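PDB 6DF3: interleukin-20 receptor subunit beta from Homo sapiens, which pairs with IL20RA to form a receptor for IL-19, IL-20 and IL-24, or with IL22RA1 for IL-20 and IL-24, this chain being its two-domain extracellular part. Local coordinates for residues C[18-23]-C[32-37]; C[70-75]-C[176-181]; C[130-135]-C[182-187]; C[156-161]-C[167-172]. The protein carries 1 engineered substitution. One frame throughout, in Å; residues are numbered along the deposited sequence.

Contact 1: residues C[18-23]-C[32-37]; sequences LMWSPV and YSVEYQ
The indole of W20 stands on one face of the Y32 phenol, its NE1 lying 3.2 Å above the phenol plane and over the ring centre. This is a T-shaped stack: the edge of the five-membered ring addresses the phenol, with the planes at 66° and the centroids 4.3 Å apart. At the edge of the indole, in its plane, are L18 CG and Y32 CD2, while V34 CG2 approaches obliquely, 3.8 Å from W20 CH2. W20 reaches Y32 because its CG lies between the backbone N and the carbonyl carbon (chi1 53°), and the two side chains then run antiparallel alongside one another. Beyond the indole, L18 and V34 meet tip to tip, CD2 to CG1 at 3.7 Å. Near the plane of the phenol, V23 N donates to Y32 OH at 3.0 Å with an angle of 159°. Strands 15-19 and 31-37 belong to the two facing sheets of the N-terminal fibronectin type III domain, so broad aromatics and branched aliphatics suit the interior, where W20 also packs on V79. The chemistry implies an apolar interface whose buried phenol oxygen is satisfied by a backbone N-H, fixing the loop after strand 15-19 against the sandwich.

Contact 2: residues C[70-75]-C[176-181]; sequences TATVPY and KAIGRY
A single side-chain hydroxyl joins two segments a hundred residues apart: T72 OG1 donates to A177 O across 2.6 Å. The approach is not along a carbonyl lone pair, since the hydroxyl oxygen lies above the carbonyl plane, 47° out of it. Threonine suits the place because it offers a hydroxyl and a methyl together. With chi1 at -54°, OG1 sits beside the backbone N and is the branch that bonds to A177, whereas CG2, anti to that N, lies against A177 O as well as I178 CG2, the latter 4.0 Å from T72 CG2; the side chains of T72 and I178 cross at about a right angle. OG1 gives its proton to A177 O and accepts from R99 NE, so both roles of the buried hydroxyl are used.

Backbone shape presents both partners. T72 is the centre of an inverse gamma turn, closed by a weak bond from V73 N to A71 O of 2.9 Å. Just before it, T70 N donates almost straight, at 169°, to Y75 OH, so the phenol tethers the loop leading into strand 74-83. On the other side G179, with its positive phi, and R180 form a G1 beta bulge, a conformation that glycine tolerates easily, and R180 NH1 is bonded to T102 O.

T70 bonds to, and K176 makes a weak bond with, a chain of another protein in the assembly. The arrangement is that of the elbow between the two fibronectin type III domains, whose interdomain loops form the ligand-binding region in type II cytokine receptors.

Contact 3: residues C[130-135]-C[182-187]; sequences EFLVAY and SAFSQT
F184, part of a segment (181-185) that resembles the WSXWS motif of class I cytokine receptors, reaches strand 130-137 with CZ and CE1; Y181, S182, F184 and S185 repeat the aromatic-serine pattern of that motif in the second fibronectin type III domain. The ring is carried on a bond with chi1 -77°, CG anti to the carbonyl carbon, which takes it across strand 167-175 to the next strand but one. There F184 CZ lies 4.3 Å from L132 CD2, and F184 CE1 is equally far, 4.3 Å, from A134 CB; both approaches are oblique to the ring. These are loose apolar contacts. L132 meets the ring from an unusual conformation, chi1 -141° and chi2 110°, neither near a staggered value, while the small methyl of A134 lets the ring pass over the strand at this spacing. Strand 167-175, lying between, supplies K170 for a cation-pi contact with F184, the kind of aromatic and basic stacking seen in WSXWS receptors. The backbone of 182-187 is extended but irregular, and serines suit it because their hydroxyls bond to the backbone of strand 167-175: S185 OG pairs with A171 N. S182 OG, which accepts from T173 N, also donates to A183 O, 2.8 Å away.

Contact 4: residues C[156-161]-C[167-172]; sequences VHLETM and YCVKAE. Unlike the reference sequence in segment 167-172: E172 (reference Gln).
M161 runs along one face of the Y167 ring, and its CB, CG and SD in turn meet the phenol. CB is 3.7 Å from Y167 CE1. CG follows over the centre of the ring, 3.9 Å from the centroid and only 11° off the normal, a CH-pi contact. SD moves toward the root of the ring, 4.3 Å from the centroid but oblique to it, and makes a Met-aromatic contact; the bend at chi3, -61°, then turns CE aside. A flexible, polarisable thioether is well suited to follow a flat ring in this way. E159 adds its CG, 4.1 Å from Y167 CE2, and deeper in the core L158 CD1 meets V169 CG1 at 3.9 Å. Y167 OH bonds to E162 N just beyond the first strand, as in a tyrosine corner, so an otherwise apolar ring has its one polar atom tied to the backbone at the start of the connecting turn. The axes of 156-160 and 167-172 come within 10.1 Å, their directions 144° apart, roughly antiparallel, one in each sheet of the second domain: strand 156-160 pairs with 117-122, while strand 167-175 lies between 130-137 and 180-189, and the C168-C189 disulfide ties it to strand 180-189.

From the N terminus, contact 1 closes first, a short loop joining strands 15-19 and 31-37 across the two sheets of the first domain. Contact 2 opens later, at 70-75, the loop running into strand 74-83, and is completed only at 176-181, so its loop encloses the last strands of the first domain, the domain linker and most of the second domain. Contact 3 opens within it at 130-135 and closes after it, at 182-187, so the two cross. Contact 4 is nested inside both, linking the facing sheets of the second domain. Contacts 3 and 4 lie about 10 Å apart between centres, contacts 1 and 4 about 43 Å between centres, with contact 2 tying the two domains together.

Contact 1: residues C[18-23]-C[32-37]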
loop_
_atom_site.group_PDB
_atom_site.type_symbol
_atom_site.label_atom_id
_atom_site.label_comp_id
_atom_site.label_asym_id
_atom_site.label_seq_id
_atom_site.Cartn_x
_atom_site.Cartn_y
_atom_site.Cartn_z
ATOM N N LEU C 18 3.655 5.248 -24.345
ATOM C CA LEU C 18 4.201 4.519 -25.492
ATOM C C LEU C 18 3.706 5.217 -26.745
ATOM O O LEU C 18 2.576 5.724 -26.720
ATOM C CB LEU C 18 3.761 3.060 -25.476
ATOM C CG LEU C 18 4.198 2.179 -26.664
ATOM C CD1 LEU C 18 5.696 2.030 -26.597
ATOM C CD2 LEU C 18 3.506 0.835 -26.610
ATOM N N MET C 19 4.544 5.305 -27.799
ATOM C CA MET C 19 4.286 6.167 -29.031
ATOM C C MET C 19 4.865 5.465 -30.204
ATOM O O MET C 19 5.816 4.729 -30.047
ATOM C CB MET C 19 4.926 7.565 -29.022
ATOM C CG MET C 19 4.474 8.428 -27.839
ATOM S SD MET C 19 5.336 10.016 -27.549
ATOM C CE MET C 19 7.008 9.606 -28.067
ATOM N N TRP C 20 4.240 5.660 -31.350
ATOM C CA TRP C 20 4.666 5.029 -32.584
ATOM C C TRP C 20 4.210 5.930 -33.737
ATOM O O TRP C 20 3.397 6.815 -33.530
ATOM C CB TRP C 20 4.124 3.586 -32.664
ATOM C CG TRP C 20 2.630 3.471 -32.469
ATOM C CD1 TRP C 20 1.709 3.551 -33.427
ATOM C CD2 TRP C 20 1.909 3.257 -31.243
ATOM N NE1 TRP C 20 0.454 3.413 -32.912
ATOM C CE2 TRP C 20 0.541 3.228 -31.568
ATOM C CE3 TRP C 20 2.281 3.085 -29.920
ATOM C CZ2 TRP C 20 -0.476 3.038 -30.606
ATOM C CZ3 TRP C 20 1.277 2.912 -28.947
ATOM C CH2 TRP C 20 -0.091 2.875 -29.305
ATOM N N SER C 21 4.747 5.717 -34.939
ATOM C CA SER C 21 4.249 6.407 -36.123
ATOM C C SER C 21 2.932 5.753 -36.568
ATOM O O SER C 21 2.799 4.549 -36.496
ATOM C CB SER C 21 5.216 6.306 -37.303
ATOM O OG SER C 21 6.512 6.626 -36.908
ATOM N N PRO C 22 1.982 6.558 -37.058
ATOM C CA PRO C 22 0.733 5.959 -37.466
ATOM C C PRO C 22 0.880 5.136 -38.729
ATOM O O PRO C 22 1.656 5.488 -39.614
ATOM C CB PRO C 22 -0.160 7.175 -37.734
ATOM C CG PRO C 22 0.794 8.253 -38.107
ATOM C CD PRO C 22 1.933 8.036 -37.168
ATOM N N VAL C 23 0.119 4.063 -38.808
ATOM C CA VAL C 23 0.088 3.242 -39.992
ATOM C C VAL C 23 -0.865 3.873 -40.992
ATOM O O VAL C 23 -1.976 4.266 -40.629
ATOM C CB VAL C 23 -0.336 1.816 -39.659
ATOM C CG1 VAL C 23 -0.619 1.009 -40.917
ATOM C CG2 VAL C 23 0.759 1.186 -38.805
ATOM N N TYR C 32 -5.223 0.433 -32.692
ATOM C CA TYR C 32 -3.973 -0.182 -32.232
ATOM C C TYR C 32 -4.225 -1.001 -30.974
ATOM O O TYR C 32 -5.079 -0.622 -30.186
ATOM C CB TYR C 32 -2.924 0.928 -31.933
ATOM C CG TYR C 32 -2.617 1.777 -33.120
ATOM C CD1 TYR C 32 -1.816 1.293 -34.132
ATOM C CD2 TYR C 32 -3.172 3.059 -33.265
ATOM C CE1 TYR C 32 -1.557 2.036 -35.269
ATOM C CE2 TYR C 32 -2.901 3.830 -34.397
ATOM C CZ TYR C 32 -2.088 3.299 -35.400
ATOM O OH TYR C 32 -1.818 3.991 -36.548
ATOM N N SER C 33 -3.460 -2.063 -30.738
ATOM C CA SER C 33 -3.502 -2.807 -29.437
ATOM C C SER C 33 -2.113 -2.899 -28.880
ATOM O O SER C 33 -1.168 -3.182 -29.620
ATOM C CB SER C 33 -4.090 -4.211 -29.593
ATOM O OG SER C 33 -5.318 -4.111 -30.301
ATOM N N VAL C 34 -1.995 -2.628 -27.588
ATOM C CA VAL C 34 -0.723 -2.735 -26.898
ATOM C C VAL C 34 -0.673 -3.891 -25.874
ATOM O O VAL C 34 -1.617 -4.066 -25.131
ATOM C CB VAL C 34 -0.399 -1.444 -26.172
ATOM C CG1 VAL C 34 0.921 -1.575 -25.447
ATOM C CG2 VAL C 34 -0.404 -0.299 -27.156
ATOM N N GLU C 35 0.442 -4.633 -25.837
ATOM C CA GLU C 35 0.652 -5.643 -24.803
ATOM C C GLU C 35 2.038 -5.495 -24.186
ATOM O O GLU C 35 2.886 -4.871 -24.799
ATOM C CB GLU C 35 0.506 -7.014 -25.394
ATOM C CG GLU C 35 -0.916 -7.257 -25.832
ATOM C CD GLU C 35 -1.117 -8.661 -26.381
ATOM O OE1 GLU C 35 -0.111 -9.344 -26.693
ATOM O OE2 GLU C 35 -2.302 -9.069 -26.534
ATOM N N TYR C 36 2.252 -6.055 -22.981
ATOM C CA TYR C 36 3.535 -5.899 -22.253
ATOM C C TYR C 36 3.912 -7.158 -21.540
ATOM O O TYR C 36 3.072 -8.063 -21.369
ATOM C CB TYR C 36 3.419 -4.776 -21.217
ATOM C CG TYR C 36 2.460 -5.042 -20.037
ATOM C CD1 TYR C 36 1.137 -4.820 -20.149
ATOM C CD2 TYR C 36 2.922 -5.552 -18.830
ATOM C CE1 TYR C 36 0.242 -5.035 -19.083
ATOM C CE2 TYR C 36 2.069 -5.816 -17.750
ATOM C CZ TYR C 36 0.729 -5.542 -17.887
ATOM O OH TYR C 36 -0.138 -5.841 -16.889
ATOM N N GLN C 37 5.181 -7.234 -21.196
ATOM C CA GLN C 37 5.751 -8.195 -20.268
ATOM C C GLN C 37 6.649 -7.439 -19.323
ATOM O O GLN C 37 7.443 -6.573 -19.752
ATOM C CB GLN C 37 6.764 -9.101 -20.980
ATOM C CG GLN C 37 6.132 -9.953 -22.027
ATOM C CD GLN C 37 7.086 -10.976 -22.626
ATOM O OE1 GLN C 37 8.227 -10.645 -22.929
ATOM N NE2 GLN C 37 6.600 -12.168 -22.867
#

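Contact 2: residues C[70-75]-C[176-181]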
loop_
_atom_site.group_PDB
_atom_site.type_symbol
_atom_site.label_atom_id
_atom_site.label_comp_id
_atom_site.label_asym_id
_atom_site.label_seq_id
_atom_site.Cartn_x
_atom_site.Cartn_y
_atom_site.Cartn_z
ATOM N N THR C 70 4.366 -1.527 -13.074
ATOM C CA THR C 70 4.032 -1.528 -11.629
ATOM C C THR C 70 5.146 -2.052 -10.779
ATOM O O THR C 70 5.006 -2.276 -9.529
ATOM C CB THR C 70 2.793 -2.396 -11.364
ATOM O OG1 THR C 70 2.986 -3.612 -11.982
ATOM C CG2 THR C 70 1.513 -1.805 -11.960
ATOM N N ALA C 71 6.299 -2.176 -11.414
ATOM C CA ALA C 71 7.514 -2.469 -10.723
ATOM C C ALA C 71 8.728 -1.728 -11.374
ATOM O O ALA C 71 8.782 -1.476 -12.589
ATOM C CB ALA C 71 7.725 -3.957 -10.730
ATOM N N THR C 72 9.754 -1.499 -10.581
ATOM C CA THR C 72 10.990 -0.842 -11.077
ATOM C C THR C 72 11.925 -1.951 -11.659
ATOM O O THR C 72 12.952 -2.298 -11.099
ATOM C CB THR C 72 11.609 0.016 -9.973
ATOM O OG1 THR C 72 10.599 0.924 -9.484
ATOM C CG2 THR C 72 12.784 0.842 -10.462
ATOM N N VAL C 73 11.507 -2.497 -12.792
ATOM C CA VAL C 73 12.225 -3.478 -13.561
ATOM C C VAL C 73 11.953 -3.143 -15.066
ATOM O O VAL C 73 10.983 -2.378 -15.386
ATOM C CB VAL C 73 11.739 -4.925 -13.241
ATOM C CG1 VAL C 73 11.833 -5.263 -11.754
ATOM C CG2 VAL C 73 10.309 -5.161 -13.698
ATOM N N PRO C 74 12.801 -3.677 -15.995
ATOM C CA PRO C 74 12.556 -3.417 -17.409
ATOM C C PRO C 74 11.363 -4.184 -17.925
ATOM O O PRO C 74 11.223 -5.340 -17.599
ATOM C CB PRO C 74 13.851 -3.912 -18.150
ATOM C CG PRO C 74 14.553 -4.790 -17.131
ATOM C CD PRO C 74 14.038 -4.446 -15.744
ATOM N N TYR C 75 10.593 -3.541 -18.801
ATOM C CA TYR C 75 9.377 -4.022 -19.397
ATOM C C TYR C 75 9.542 -4.015 -20.938
ATOM O O TYR C 75 10.040 -3.064 -21.500
ATOM C CB TYR C 75 8.194 -3.077 -19.028
ATOM C CG TYR C 75 7.503 -3.396 -17.757
ATOM C CD1 TYR C 75 8.046 -2.976 -16.559
ATOM C CD2 TYR C 75 6.302 -4.102 -17.737
ATOM C CE1 TYR C 75 7.426 -3.268 -15.324
ATOM C CE2 TYR C 75 5.668 -4.417 -16.509
ATOM C CZ TYR C 75 6.225 -3.996 -15.292
ATOM O OH TYR C 75 5.631 -4.199 -14.043
ATOM N N LYS C 176 10.219 7.407 -4.104
ATOM C CA LYS C 176 10.669 6.201 -3.386
ATOM C C LYS C 176 10.848 4.964 -4.312
ATOM O O LYS C 176 11.860 4.284 -4.225
ATOM C CB LYS C 176 9.703 5.893 -2.269
ATOM C CG LYS C 176 10.229 4.852 -1.296
ATOM C CD LYS C 176 9.300 4.666 -0.110
ATOM C CE LYS C 176 9.405 5.841 0.848
ATOM N NZ LYS C 176 8.580 5.535 2.044
ATOM N N ALA C 177 9.914 4.728 -5.243
ATOM C CA ALA C 177 9.978 3.582 -6.141
ATOM C C ALA C 177 11.249 3.434 -6.994
ATOM O O ALA C 177 11.548 2.308 -7.440
ATOM C CB ALA C 177 8.812 3.569 -7.064
ATOM N N ILE C 178 11.959 4.558 -7.225
ATOM C CA ILE C 178 13.188 4.566 -8.037
ATOM C C ILE C 178 14.429 5.124 -7.322
ATOM O O ILE C 178 15.546 4.970 -7.824
ATOM C CB ILE C 178 12.897 5.292 -9.381
ATOM C CG1 ILE C 178 12.644 6.784 -9.180
ATOM C CG2 ILE C 178 11.653 4.685 -10.030
ATOM C CD1 ILE C 178 12.151 7.501 -10.424
ATOM N N GLY C 179 14.244 5.738 -6.150
ATOM C CA GLY C 179 15.358 6.154 -5.330
ATOM C C GLY C 179 15.975 7.460 -5.802
ATOM O O GLY C 179 17.121 7.753 -5.478
ATOM N N ARG C 180 15.191 8.274 -6.505
ATOM C CA ARG C 180 15.701 9.446 -7.216
ATOM C C ARG C 180 14.964 10.687 -6.763
ATOM O O ARG C 180 13.791 10.608 -6.440
ATOM C CB ARG C 180 15.606 9.276 -8.741
ATOM C CG ARG C 180 16.620 8.270 -9.291
ATOM C CD ARG C 180 16.499 8.116 -10.821
ATOM N NE ARG C 180 16.421 9.440 -11.449
ATOM C CZ ARG C 180 15.656 9.821 -12.478
ATOM N NH1 ARG C 180 14.811 8.997 -13.098
ATOM N NH2 ARG C 180 15.734 11.080 -12.873
ATOM N N TYR C 181 15.728 11.792 -6.697
ATOM C CA TYR C 181 15.235 13.166 -6.515
ATOM C C TYR C 181 15.431 13.916 -7.838
ATOM O O TYR C 181 16.406 13.614 -8.582
ATOM C CB TYR C 181 16.069 13.930 -5.447
ATOM C CG TYR C 181 16.165 13.256 -4.081
ATOM C CD1 TYR C 181 17.062 12.176 -3.865
ATOM C CD2 TYR C 181 15.350 13.675 -3.012
ATOM C CE1 TYR C 181 17.134 11.512 -2.632
ATOM C CE2 TYR C 181 15.421 13.037 -1.751
ATOM C CZ TYR C 181 16.321 11.962 -1.565
ATOM O OH TYR C 181 16.391 11.305 -0.354
#

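Contact 3: residues C[130-135]-C[182-187]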
loop_
_atom_site.group_PDB
_atom_site.type_symbol
_atom_site.label_atom_id
_atom_site.label_comp_id
_atom_site.label_asym_id
_atom_site.label_seq_id
_atom_site.Cartn_x
_atom_site.Cartn_y
_atom_site.Cartn_z
ATOM N N GLU C 130 7.107 12.516 -3.128
ATOM C CA GLU C 130 7.293 13.365 -1.937
ATOM C C GLU C 130 8.164 14.618 -2.296
ATOM O O GLU C 130 9.083 14.551 -3.186
ATOM C CB GLU C 130 7.954 12.567 -0.803
ATOM C CG GLU C 130 7.065 11.508 -0.152
ATOM C CD GLU C 130 7.856 10.546 0.753
ATOM O OE1 GLU C 130 8.292 11.012 1.837
ATOM O OE2 GLU C 130 8.072 9.345 0.366
ATOM N N PHE C 131 7.855 15.734 -1.611
ATOM C CA PHE C 131 8.498 17.059 -1.843
ATOM C C PHE C 131 9.393 17.436 -0.668
ATOM O O PHE C 131 8.972 17.377 0.507
ATOM C CB PHE C 131 7.485 18.197 -2.057
ATOM C CG PHE C 131 6.605 18.008 -3.253
ATOM C CD1 PHE C 131 5.442 17.246 -3.165
ATOM C CD2 PHE C 131 6.951 18.566 -4.508
ATOM C CE1 PHE C 131 4.618 17.061 -4.280
ATOM C CE2 PHE C 131 6.126 18.401 -5.630
ATOM C CZ PHE C 131 4.968 17.637 -5.522
ATOM N N LEU C 132 10.625 17.780 -1.022
ATOM C CA LEU C 132 11.588 18.434 -0.161
ATOM C C LEU C 132 11.570 19.920 -0.426
ATOM O O LEU C 132 11.679 20.363 -1.552
ATOM C CB LEU C 132 12.970 17.949 -0.512
ATOM C CG LEU C 132 13.904 17.722 0.641
ATOM C CD1 LEU C 132 14.072 16.216 0.732
ATOM C CD2 LEU C 132 15.246 18.465 0.458
ATOM N N VAL C 133 11.454 20.707 0.618
ATOM C CA VAL C 133 11.447 22.163 0.489
ATOM C C VAL C 133 12.545 22.679 1.389
ATOM O O VAL C 133 12.560 22.382 2.573
ATOM C CB VAL C 133 10.080 22.785 0.848
ATOM C CG1 VAL C 133 10.072 24.284 0.583
ATOM C CG2 VAL C 133 8.984 22.122 0.022
ATOM N N ALA C 134 13.490 23.400 0.798
ATOM C CA ALA C 134 14.561 24.067 1.539
ATOM C C ALA C 134 14.160 25.498 1.640
ATOM O O ALA C 134 13.691 26.087 0.644
ATOM C CB ALA C 134 15.902 23.961 0.824
ATOM N N TYR C 135 14.294 26.032 2.862
ATOM C CA TYR C 135 14.101 27.444 3.097
ATOM C C TYR C 135 15.035 28.013 4.180
ATOM O O TYR C 135 15.481 27.299 5.097
ATOM C CB TYR C 135 12.630 27.743 3.420
ATOM C CG TYR C 135 12.054 27.164 4.719
ATOM C CD1 TYR C 135 12.110 27.850 5.969
ATOM C CD2 TYR C 135 11.390 25.956 4.674
ATOM C CE1 TYR C 135 11.546 27.272 7.116
ATOM C CE2 TYR C 135 10.830 25.393 5.789
ATOM C CZ TYR C 135 10.893 26.026 6.987
ATOM O OH TYR C 135 10.259 25.295 7.961
ATOM N N SER C 182 14.524 14.870 -8.098
ATOM C CA SER C 182 14.714 15.920 -9.113
ATOM C C SER C 182 15.745 17.010 -8.710
ATOM O O SER C 182 16.183 17.109 -7.563
ATOM C CB SER C 182 13.394 16.635 -9.452
ATOM O OG SER C 182 13.039 17.648 -8.520
ATOM N N ALA C 183 16.103 17.837 -9.686
ATOM C CA ALA C 183 16.837 19.085 -9.457
ATOM C C ALA C 183 15.943 19.989 -8.617
ATOM O O ALA C 183 14.721 19.824 -8.629
ATOM C CB ALA C 183 17.163 19.781 -10.798
ATOM N N PHE C 184 16.538 20.957 -7.923
ATOM C CA PHE C 184 15.755 22.007 -7.259
ATOM C C PHE C 184 15.095 22.920 -8.288
ATOM O O PHE C 184 15.602 23.083 -9.389
ATOM C CB PHE C 184 16.621 22.814 -6.286
ATOM C CG PHE C 184 16.873 22.093 -4.998
ATOM C CD1 PHE C 184 15.952 22.193 -3.929
ATOM C CD2 PHE C 184 17.978 21.258 -4.853
ATOM C CE1 PHE C 184 16.158 21.510 -2.736
ATOM C CE2 PHE C 184 18.187 20.571 -3.649
ATOM C CZ PHE C 184 17.281 20.707 -2.586
ATOM N N SER C 185 13.945 23.488 -7.939
ATOM C CA SER C 185 13.322 24.533 -8.754
ATOM C C SER C 185 14.107 25.851 -8.586
ATOM O O SER C 185 15.003 25.947 -7.723
ATOM C CB SER C 185 11.881 24.772 -8.314
ATOM O OG SER C 185 11.865 25.308 -6.983
ATOM N N GLN C 186 13.728 26.867 -9.361
ATOM C CA GLN C 186 14.279 28.211 -9.169
ATOM C C GLN C 186 14.007 28.700 -7.727
ATOM O O GLN C 186 12.899 28.520 -7.209
ATOM C CB GLN C 186 13.645 29.198 -10.166
ATOM C CG GLN C 186 14.322 29.254 -11.538
ATOM C CD GLN C 186 15.244 30.464 -11.719
ATOM O OE1 GLN C 186 15.260 31.395 -10.897
ATOM N NE2 GLN C 186 16.007 30.456 -12.813
ATOM N N THR C 187 15.010 29.309 -7.089
ATOM C CA THR C 187 14.807 29.950 -5.795
ATOM C C THR C 187 13.893 31.151 -5.974
ATOM O O THR C 187 14.048 31.935 -6.904
ATOM C CB THR C 187 16.114 30.396 -5.118
ATOM O OG1 THR C 187 16.911 29.254 -4.836
ATOM C CG2 THR C 187 15.844 31.115 -3.776
#

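Contact 4: residues C[156-161]-C[167-172]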
loop_
_atom_site.group_PDB
_atom_site.type_symbol
_atom_site.label_atom_id
_atom_site.label_comp_id
_atom_site.label_asym_id
_atom_site.label_seq_id
_atom_site.Cartn_x
_atom_site.Cartn_y
_atom_site.Cartn_z
ATOM N N VAL C 156 0.407 25.000 2.024
ATOM C CA VAL C 156 1.007 24.657 3.287
ATOM C C VAL C 156 1.939 25.780 3.854
ATOM O O VAL C 156 2.768 26.349 3.153
ATOM C CB VAL C 156 1.781 23.350 3.131
ATOM C CG1 VAL C 156 2.495 22.991 4.420
ATOM C CG2 VAL C 156 0.820 22.235 2.756
ATOM N N HIS C 157 1.739 26.097 5.134
ATOM C CA HIS C 157 2.666 26.881 5.955
ATOM C C HIS C 157 4.078 26.284 6.042
ATOM O O HIS C 157 4.256 25.094 6.314
ATOM C CB HIS C 157 2.094 26.944 7.340
ATOM C CG HIS C 157 2.845 27.825 8.280
ATOM N ND1 HIS C 157 3.796 27.336 9.147
ATOM C CD2 HIS C 157 2.762 29.152 8.518
ATOM C CE1 HIS C 157 4.273 28.329 9.875
ATOM N NE2 HIS C 157 3.680 29.449 9.495
ATOM N N LEU C 158 5.076 27.123 5.791
ATOM C CA LEU C 158 6.507 26.801 5.998
ATOM C C LEU C 158 7.120 27.335 7.303
ATOM O O LEU C 158 7.681 26.588 8.101
ATOM C CB LEU C 158 7.328 27.416 4.867
ATOM C CG LEU C 158 7.124 26.828 3.497
ATOM C CD1 LEU C 158 8.039 27.617 2.569
ATOM C CD2 LEU C 158 7.432 25.342 3.512
ATOM N N GLU C 159 7.059 28.644 7.467
ATOM C CA GLU C 159 7.730 29.326 8.551
ATOM C C GLU C 159 6.968 30.638 8.788
ATOM O O GLU C 159 6.397 31.204 7.851
ATOM C CB GLU C 159 9.215 29.541 8.182
ATOM C CG GLU C 159 10.099 30.275 9.210
ATOM C CD GLU C 159 10.038 29.599 10.572
ATOM O OE1 GLU C 159 10.497 28.445 10.731
ATOM O OE2 GLU C 159 9.466 30.193 11.482
ATOM N N THR C 160 6.892 31.076 10.047
ATOM C CA THR C 160 6.504 32.453 10.349
ATOM C C THR C 160 7.786 33.264 10.336
ATOM O O THR C 160 8.782 32.873 10.939
ATOM C CB THR C 160 5.776 32.613 11.710
ATOM O OG1 THR C 160 4.464 32.056 11.584
ATOM C CG2 THR C 160 5.660 34.102 12.124
ATOM N N MET C 161 7.731 34.416 9.681
ATOM C CA MET C 161 8.923 35.165 9.351
ATOM C C MET C 161 9.162 36.196 10.411
ATOM O O MET C 161 8.240 36.543 11.129
ATOM C CB MET C 161 8.736 35.832 7.996
ATOM C CG MET C 161 8.481 34.816 6.879
ATOM S SD MET C 161 8.568 35.509 5.215
ATOM C CE MET C 161 7.232 36.718 5.308
ATOM N N TYR C 167 13.216 36.076 2.981
ATOM C CA TYR C 167 13.263 34.629 3.183
ATOM C C TYR C 167 13.189 33.991 1.810
ATOM O O TYR C 167 12.371 34.408 0.983
ATOM C CB TYR C 167 12.081 34.154 4.031
ATOM C CG TYR C 167 12.245 34.278 5.554
ATOM C CD1 TYR C 167 12.245 35.530 6.185
ATOM C CD2 TYR C 167 12.362 33.130 6.362
ATOM C CE1 TYR C 167 12.378 35.637 7.572
ATOM C CE2 TYR C 167 12.486 33.211 7.741
ATOM C CZ TYR C 167 12.494 34.465 8.349
ATOM O OH TYR C 167 12.621 34.538 9.716
ATOM N N CYS C 168 14.035 32.991 1.562
ATOM C CA CYS C 168 14.132 32.385 0.231
ATOM C C CYS C 168 13.806 30.903 0.257
ATOM O O CYS C 168 14.016 30.237 1.261
ATOM C CB CYS C 168 15.508 32.643 -0.389
ATOM S SG CYS C 168 15.853 34.409 -0.606
ATOM N N VAL C 169 13.286 30.399 -0.853
ATOM C CA VAL C 169 12.740 29.020 -0.925
ATOM C C VAL C 169 12.917 28.329 -2.308
ATOM O O VAL C 169 12.713 28.956 -3.343
ATOM C CB VAL C 169 11.224 29.015 -0.567
ATOM C CG1 VAL C 169 10.992 29.434 0.880
ATOM C CG2 VAL C 169 10.435 29.961 -1.478
ATOM N N LYS C 170 13.281 27.047 -2.292
ATOM C CA LYS C 170 13.299 26.228 -3.482
ATOM C C LYS C 170 12.766 24.825 -3.077
ATOM O O LYS C 170 12.827 24.455 -1.889
ATOM C CB LYS C 170 14.711 26.111 -4.059
ATOM C CG LYS C 170 15.700 25.531 -3.061
ATOM C CD LYS C 170 17.100 25.372 -3.600
ATOM C CE LYS C 170 17.999 24.701 -2.570
ATOM N NZ LYS C 170 19.362 24.447 -3.108
ATOM N N ALA C 171 12.310 24.066 -4.071
ATOM C CA ALA C 171 11.652 22.770 -3.865
ATOM C C ALA C 171 12.083 21.728 -4.900
ATOM O O ALA C 171 12.336 22.028 -6.071
ATOM C CB ALA C 171 10.138 22.929 -3.892
ATOM N N GLU C 172 12.083 20.491 -4.452
ATOM C CA GLU C 172 12.662 19.353 -5.126
ATOM C C GLU C 172 11.639 18.224 -4.947
ATOM O O GLU C 172 10.821 18.272 -4.028
ATOM C CB GLU C 172 13.907 19.040 -4.300
ATOM C CG GLU C 172 14.955 18.148 -4.885
ATOM C CD GLU C 172 15.953 17.628 -3.838
ATOM O OE1 GLU C 172 17.047 17.177 -4.249
ATOM O OE2 GLU C 172 15.676 17.642 -2.617
#